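Local atomic coordinates of capsular polysaccharide biosynthesis protein (Burkholderia pseudomallei, PDB entry 4BQN), a protein that binds coenzyme A and probably acts as an acetyltransferase in the biosynthesis of the capsular polysaccharide. Residues A[3-8]-A[32-37]; A[58-63]-A[84-89]. The protein carries 1 engineered substitution. All blocks are in the same frame, centred on the assembly; numbering follows the deposited sequence.

Contact 1: residues A[3-8]-A[32-37]; sequences AQRKKY and DWELVE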
loop_
_atom_site.group_PDB
_atom_site.type_symbol
_atom_site.label_atom_id
_atom_site.label_comp_id
_atom_site.label_asym_id
_atom_site.label_seq_id
_atom_site.Cartn_x
_atom_site.Cartn_y
_atom_site.Cartn_z
ATOM N N ALA A 3 -28.839 0.531 18.830
ATOM C CA ALA A 3 -29.582 0.876 17.632
ATOM C C ALA A 3 -29.447 2.395 17.415
ATOM O O ALA A 3 -29.864 2.926 16.379
ATOM C CB ALA A 3 -31.037 0.450 17.762
ATOM N N GLN A 4 -28.827 3.064 18.397
ATOM C CA GLN A 4 -28.509 4.500 18.354
ATOM C C GLN A 4 -26.997 4.781 18.464
ATOM O O GLN A 4 -26.574 5.772 19.066
ATOM C CB GLN A 4 -29.266 5.254 19.450
ATOM C CG GLN A 4 -30.770 5.275 19.246
ATOM C CD GLN A 4 -31.503 6.106 20.280
ATOM O OE1 GLN A 4 -32.217 5.569 21.128
ATOM N NE2 GLN A 4 -31.331 7.428 20.218
ATOM N N ARG A 5 -26.183 3.904 17.890
ATOM C CA ARG A 5 -24.770 4.193 17.704
ATOM C C ARG A 5 -24.583 5.333 16.710
ATOM O O ARG A 5 -25.433 5.560 15.850
ATOM C CB ARG A 5 -24.058 2.950 17.171
ATOM C CG ARG A 5 -23.923 1.846 18.199
ATOM C CD ARG A 5 -23.229 0.620 17.653
ATOM N NE ARG A 5 -24.012 -0.072 16.636
ATOM C CZ ARG A 5 -23.547 -1.047 15.851
ATOM N NH1 ARG A 5 -22.282 -1.466 15.941
ATOM N NH2 ARG A 5 -24.356 -1.608 14.964
ATOM N N LYS A 6 -23.468 6.047 16.832
ATOM C CA LYS A 6 -23.085 7.060 15.848
ATOM C C LYS A 6 -22.709 6.373 14.543
ATOM O O LYS A 6 -22.329 5.203 14.547
ATOM C CB LYS A 6 -21.909 7.889 16.365
ATOM C CG LYS A 6 -22.232 8.742 17.586
ATOM C CD LYS A 6 -20.980 9.397 18.141
ATOM C CE LYS A 6 -21.299 10.268 19.343
ATOM N NZ LYS A 6 -20.124 11.092 19.750
ATOM N N LYS A 7 -22.812 7.102 13.433
ATOM C CA LYS A 7 -22.541 6.525 12.123
ATOM C C LYS A 7 -21.202 6.991 11.562
ATOM O O LYS A 7 -20.848 8.177 11.641
ATOM C CB LYS A 7 -23.669 6.841 11.141
ATOM C CG LYS A 7 -25.021 6.286 11.559
ATOM C CD LYS A 7 -26.105 6.690 10.572
ATOM C CE LYS A 7 -27.496 6.497 11.154
ATOM N NZ LYS A 7 -28.501 7.312 10.412
ATOM N N TYR A 8 -20.457 6.045 10.994
ATOM C CA TYR A 8 -19.196 6.376 10.348
ATOM C C TYR A 8 -19.045 5.640 9.044
ATOM O O TYR A 8 -19.689 4.612 8.809
ATOM C CB TYR A 8 -17.986 6.098 11.265
ATOM C CG TYR A 8 -17.422 4.696 11.243
ATOM C CD1 TYR A 8 -18.137 3.623 11.770
ATOM C CD2 TYR A 8 -16.158 4.449 10.720
ATOM C CE1 TYR A 8 -17.611 2.345 11.757
ATOM C CE2 TYR A 8 -15.620 3.172 10.712
ATOM C CZ TYR A 8 -16.347 2.128 11.221
ATOM O OH TYR A 8 -15.790 0.860 11.191
ATOM N N ASP A 32 -19.947 1.796 20.085
ATOM C CA ASP A 32 -20.256 3.212 19.851
ATOM C C ASP A 32 -20.559 3.583 18.407
ATOM O O ASP A 32 -21.194 4.617 18.160
ATOM C CB ASP A 32 -19.101 4.102 20.339
ATOM C CG ASP A 32 -18.856 3.986 21.835
ATOM O OD1 ASP A 32 -19.813 3.698 22.587
ATOM O OD2 ASP A 32 -17.698 4.199 22.260
ATOM N N TRP A 33 -20.086 2.770 17.460
ATOM C CA TRP A 33 -20.072 3.164 16.054
ATOM C C TRP A 33 -20.658 2.107 15.151
ATOM O O TRP A 33 -20.367 0.913 15.312
ATOM C CB TRP A 33 -18.633 3.435 15.602
ATOM C CG TRP A 33 -17.988 4.560 16.329
ATOM C CD1 TRP A 33 -17.164 4.478 17.425
ATOM C CD2 TRP A 33 -18.102 5.950 16.013
ATOM N NE1 TRP A 33 -16.759 5.738 17.803
ATOM C CE2 TRP A 33 -17.340 6.662 16.972
ATOM C CE3 TRP A 33 -18.795 6.666 15.024
ATOM C CZ2 TRP A 33 -17.223 8.062 16.946
ATOM C CZ3 TRP A 33 -18.689 8.054 15.000
ATOM C CH2 TRP A 33 -17.910 8.738 15.963
ATOM N N GLU A 34 -21.486 2.563 14.210
ATOM C CA GLU A 34 -22.048 1.689 13.183
ATOM C C GLU A 34 -21.531 2.113 11.811
ATOM O O GLU A 34 -21.608 3.293 11.429
ATOM C CB GLU A 34 -23.582 1.687 13.203
ATOM C CG GLU A 34 -24.198 0.740 12.173
ATOM C CD GLU A 34 -25.719 0.772 12.119
ATOM O OE1 GLU A 34 -26.366 1.410 12.979
ATOM O OE2 GLU A 34 -26.277 0.140 11.200
ATOM N N LEU A 35 -20.987 1.147 11.071
ATOM C CA LEU A 35 -20.420 1.410 9.750
ATOM C C LEU A 35 -21.508 1.553 8.690
ATOM O O LEU A 35 -22.426 0.720 8.604
ATOM C CB LEU A 35 -19.477 0.270 9.353
ATOM C CG LEU A 35 -18.828 0.357 7.964
ATOM C CD1 LEU A 35 -17.917 1.567 7.864
ATOM C CD2 LEU A 35 -18.066 -0.918 7.662
ATOM N N VAL A 36 -21.386 2.594 7.871
ATOM C CA VAL A 36 -22.140 2.714 6.618
ATOM C C VAL A 36 -21.075 2.592 5.527
ATOM O O VAL A 36 -20.236 3.482 5.374
ATOM C CB VAL A 36 -22.901 4.057 6.524
ATOM C CG1 VAL A 36 -23.730 4.119 5.244
ATOM C CG2 VAL A 36 -23.789 4.254 7.753
ATOM N N GLU A 37 -21.088 1.485 4.785
ATOM C CA GLU A 37 -19.998 1.164 3.849
ATOM C C GLU A 37 -19.938 2.084 2.632
ATOM O O GLU A 37 -20.968 2.381 2.032
ATOM C CB GLU A 37 -20.132 -0.276 3.349
ATOM C CG GLU A 37 -19.901 -1.346 4.396
ATOM C CD GLU A 37 -20.214 -2.733 3.872
ATOM O OE1 GLU A 37 -20.957 -2.840 2.873
ATOM O OE2 GLU A 37 -19.723 -3.714 4.466
HETATM O O HOH W 1 -27.223 3.864 14.696
#
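Lys6 CD lies over one face of the Trp33 indole, 4.2 Å from the centroid of its six-membered ring, a CH-pi contact; beyond it the chain leads away. Lys7 O lies at the indole edge, in the ring plane. The Tyr8 ring has Leu35 CD1 over one face, 4.0 Å from its centroid, another CH-pi contact. Tyr8 CG sits between the backbone N and the carbonyl carbon (chi1 87°), which brings the ring close to Leu35. Lys7 and Glu34 point to the sheet face opposite Trp33 and Tyr8. The Arg5 guanidinium, its plane 17° from the Glu34 carboxylate, has Glu34 CB and CG over one face. Arg5 NH2 is 4.1 Å from Glu34 OE1, which lies well out of the guanidinium plane, so they meet as charges only. Water 1 bridges Arg5 O and Glu34 OE1. Arg5 NH1 bonds to Ala30 O. Four backbone hydrogen bonds join the segments in parallel register, among them Glu34 N to Lys6 O at 2.8 Å. Strand 33-35, outermost in the parallel sheet, is linked to its neighbour 6-11 through helices 15-24 and 27-32, a beta-alpha-beta crossover. Helix 15-24 covers Tyr8 and Leu35, Tyr8 OH bonds to Asn24, and Phe29 stacks on Trp33.

Contact 2: residues A[58-63]-A[84-89]; sequences PKLDLF and NSMPPG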
loop_
_atom_site.group_PDB
_atom_site.type_symbol
_atom_site.label_atom_id
_atom_site.label_comp_id
_atom_site.label_asym_id
_atom_site.label_seq_id
_atom_site.Cartn_x
_atom_site.Cartn_y
_atom_site.Cartn_z
ATOM N N PRO A 58 -23.857 13.105 4.213
ATOM C CA PRO A 58 -24.573 14.092 5.038
ATOM C C PRO A 58 -25.180 13.526 6.335
ATOM O O PRO A 58 -25.609 14.294 7.200
ATOM C CB PRO A 58 -25.680 14.596 4.102
ATOM C CG PRO A 58 -25.111 14.384 2.732
ATOM C CD PRO A 58 -24.385 13.073 2.835
ATOM N N LYS A 59 -25.217 12.203 6.464
ATOM C CA LYS A 59 -25.729 11.555 7.672
ATOM C C LYS A 59 -24.639 11.026 8.619
ATOM O O LYS A 59 -24.951 10.438 9.658
ATOM C CB LYS A 59 -26.701 10.421 7.306
ATOM C CG LYS A 59 -27.904 10.847 6.475
ATOM C CD LYS A 59 -28.764 9.647 6.119
ATOM C CE LYS A 59 -29.706 9.962 4.969
ATOM N NZ LYS A 59 -30.006 8.742 4.166
ATOM N N LEU A 60 -23.367 11.227 8.281
ATOM C CA LEU A 60 -22.291 10.674 9.106
ATOM C C LEU A 60 -21.919 11.555 10.295
ATOM O O LEU A 60 -21.861 12.787 10.184
ATOM C CB LEU A 60 -21.038 10.428 8.260
ATOM C CG LEU A 60 -21.159 9.411 7.129
ATOM C CD1 LEU A 60 -19.831 9.406 6.382
ATOM C CD2 LEU A 60 -21.530 8.031 7.650
ATOM N N ASP A 61 -21.653 10.906 11.430
ATOM C CA ASP A 61 -20.976 11.545 12.550
ATOM C C ASP A 61 -19.469 11.600 12.316
ATOM O O ASP A 61 -18.805 12.547 12.751
ATOM C CB ASP A 61 -21.280 10.799 13.845
ATOM C CG ASP A 61 -22.745 10.832 14.186
ATOM O OD1 ASP A 61 -23.212 11.897 14.627
ATOM O OD2 ASP A 61 -23.421 9.807 13.995
ATOM N N LEU A 62 -18.943 10.582 11.634
ATOM C CA LEU A 62 -17.504 10.453 11.417
ATOM C C LEU A 62 -17.214 9.980 10.003
ATOM O O LEU A 62 -17.812 9.009 9.543
ATOM C CB LEU A 62 -16.919 9.463 12.422
ATOM C CG LEU A 62 -15.458 9.021 12.231
ATOM C CD1 LEU A 62 -14.485 10.183 12.387
ATOM C CD2 LEU A 62 -15.112 7.880 13.182
ATOM N N PHE A 63 -16.284 10.663 9.334
ATOM C CA PHE A 63 -15.821 10.272 8.006
ATOM C C PHE A 63 -14.319 10.071 8.148
ATOM O O PHE A 63 -13.572 11.039 8.303
ATOM C CB PHE A 63 -16.145 11.376 6.992
ATOM C CG PHE A 63 -15.819 11.048 5.551
ATOM C CD1 PHE A 63 -16.302 9.899 4.932
ATOM C CD2 PHE A 63 -15.069 11.945 4.789
ATOM C CE1 PHE A 63 -16.015 9.631 3.596
ATOM C CE2 PHE A 63 -14.776 11.684 3.455
ATOM C CZ PHE A 63 -15.253 10.527 2.853
ATOM N N ASN A 84 -16.441 17.690 2.057
ATOM C CA ASN A 84 -17.218 18.929 2.029
ATOM C C ASN A 84 -18.712 18.730 2.277
ATOM O O ASN A 84 -19.398 19.665 2.707
ATOM C CB ASN A 84 -16.999 19.660 0.703
ATOM C CG ASN A 84 -17.629 21.035 0.689
ATOM O OD1 ASN A 84 -17.255 21.905 1.468
ATOM N ND2 ASN A 84 -18.589 21.235 -0.207
ATOM N N SER A 85 -19.211 17.521 2.029
ATOM C CA SER A 85 -20.632 17.227 2.198
ATOM C C SER A 85 -21.007 16.739 3.598
ATOM O O SER A 85 -22.170 16.400 3.858
ATOM C CB SER A 85 -21.095 16.234 1.135
ATOM O OG SER A 85 -21.270 16.906 -0.096
ATOM N N MET A 86 -20.034 16.705 4.513
ATOM C CA MET A 86 -20.305 16.357 5.915
ATOM C C MET A 86 -21.269 17.345 6.572
ATOM O O MET A 86 -21.246 18.538 6.267
ATOM C CB MET A 86 -19.008 16.295 6.721
ATOM C CG MET A 86 -18.197 15.028 6.467
ATOM S SD MET A 86 -19.011 13.544 7.089
ATOM C CE MET A 86 -18.694 13.686 8.845
ATOM N N PRO A 87 -22.117 16.856 7.493
ATOM C CA PRO A 87 -23.041 17.763 8.173
ATOM C C PRO A 87 -22.308 18.613 9.221
ATOM O O PRO A 87 -21.195 18.247 9.623
ATOM C CB PRO A 87 -24.005 16.802 8.865
ATOM C CG PRO A 87 -23.159 15.617 9.170
ATOM C CD PRO A 87 -22.293 15.463 7.952
ATOM N N PRO A 88 -22.924 19.738 9.637
ATOM C CA PRO A 88 -22.445 20.484 10.794
ATOM C C PRO A 88 -22.287 19.565 12.004
ATOM O O PRO A 88 -23.156 18.732 12.279
ATOM C CB PRO A 88 -23.562 21.499 11.037
ATOM C CG PRO A 88 -24.128 21.749 9.682
ATOM C CD PRO A 88 -24.004 20.453 8.927
ATOM N N GLY A 89 -21.165 19.695 12.701
ATOM C CA GLY A 89 -20.905 18.864 13.867
ATOM C C GLY A 89 -20.330 17.499 13.536
ATOM O O GLY A 89 -19.907 16.777 14.444
#
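Pro58 and Met86 bring the two backbones to a CA-CA distance of 4.9 Å, after which they diverge to 7.4 Å between the CA atoms of Asp61 and Gly89, with no hydrogen bond between them. A CA-H...O contact marks the near end, where Pro58 CA lies 3.5 Å from Ser85 O. The same carbonyl oxygen also meets the Pro58 ring, at CG.

Met86 has the largest share of the contact. Its CB starts out away from segment 58-63, but the chain bends at chi2 (-68°) and again at chi3 (-77°). This folds the thioether back against the turn that leads into strand 62-65. SD rests 3.6 Å from Phe63 CB and 3.9 Å from Leu60 CB. It also makes a Met-aromatic contact with the Phe63 ring. The sulfur approaches that ring obliquely, 5.3 Å from the centroid and 49° off the ring normal. The far end of the Phe63 ring leads away from segment 84-89. The methyl CE continues past the sulfur to Leu60 O and the backbone N of Phe63.

Pro87 fills the next position with its ring. CG lies near two carbonyl oxygens, Leu60 O at 3.3 Å and Pro58 O. CB also touches Pro58 O.

Strands 62-65 and 91-94 are parallel neighbours linked through helices 70-73 and 79-83, a beta-alpha-beta crossover, and 84-89 is its return to the sheet. Ile57 packs on Ser85 and Met86. Phe63 reaches on to Leu82 and Arg83 of helix 79-83 and to Tyr11 of strand 6-11. Backbone bonds from Asp61 and Phe63 to Asn91 tie strand 62-65 to strand 91-94, the last strand on this side of the parallel sheet.

How the contacts relate
The two contacts lie in series along the chain, contact 1 closing before contact 2 opens. Their centres are 13 Å apart. Both belong to the parallel sheet ordered 33-35, 6-11, 62-65, 91-94. Contact 1 pairs the first two of these strands. Contact 2 sets the approach to the third against the loop before the fourth. They meet directly where strands 6-11 and 62-65 are neighbours: Lys7 N probably bonds to Asp61 OD2 at 2.8 Å, and Lys7 O to Leu62 N. Both lie away from the coenzyme A site. Both lie on the same side of the chain's centre, at the N-terminal ends of strands 6-11 and 62-65.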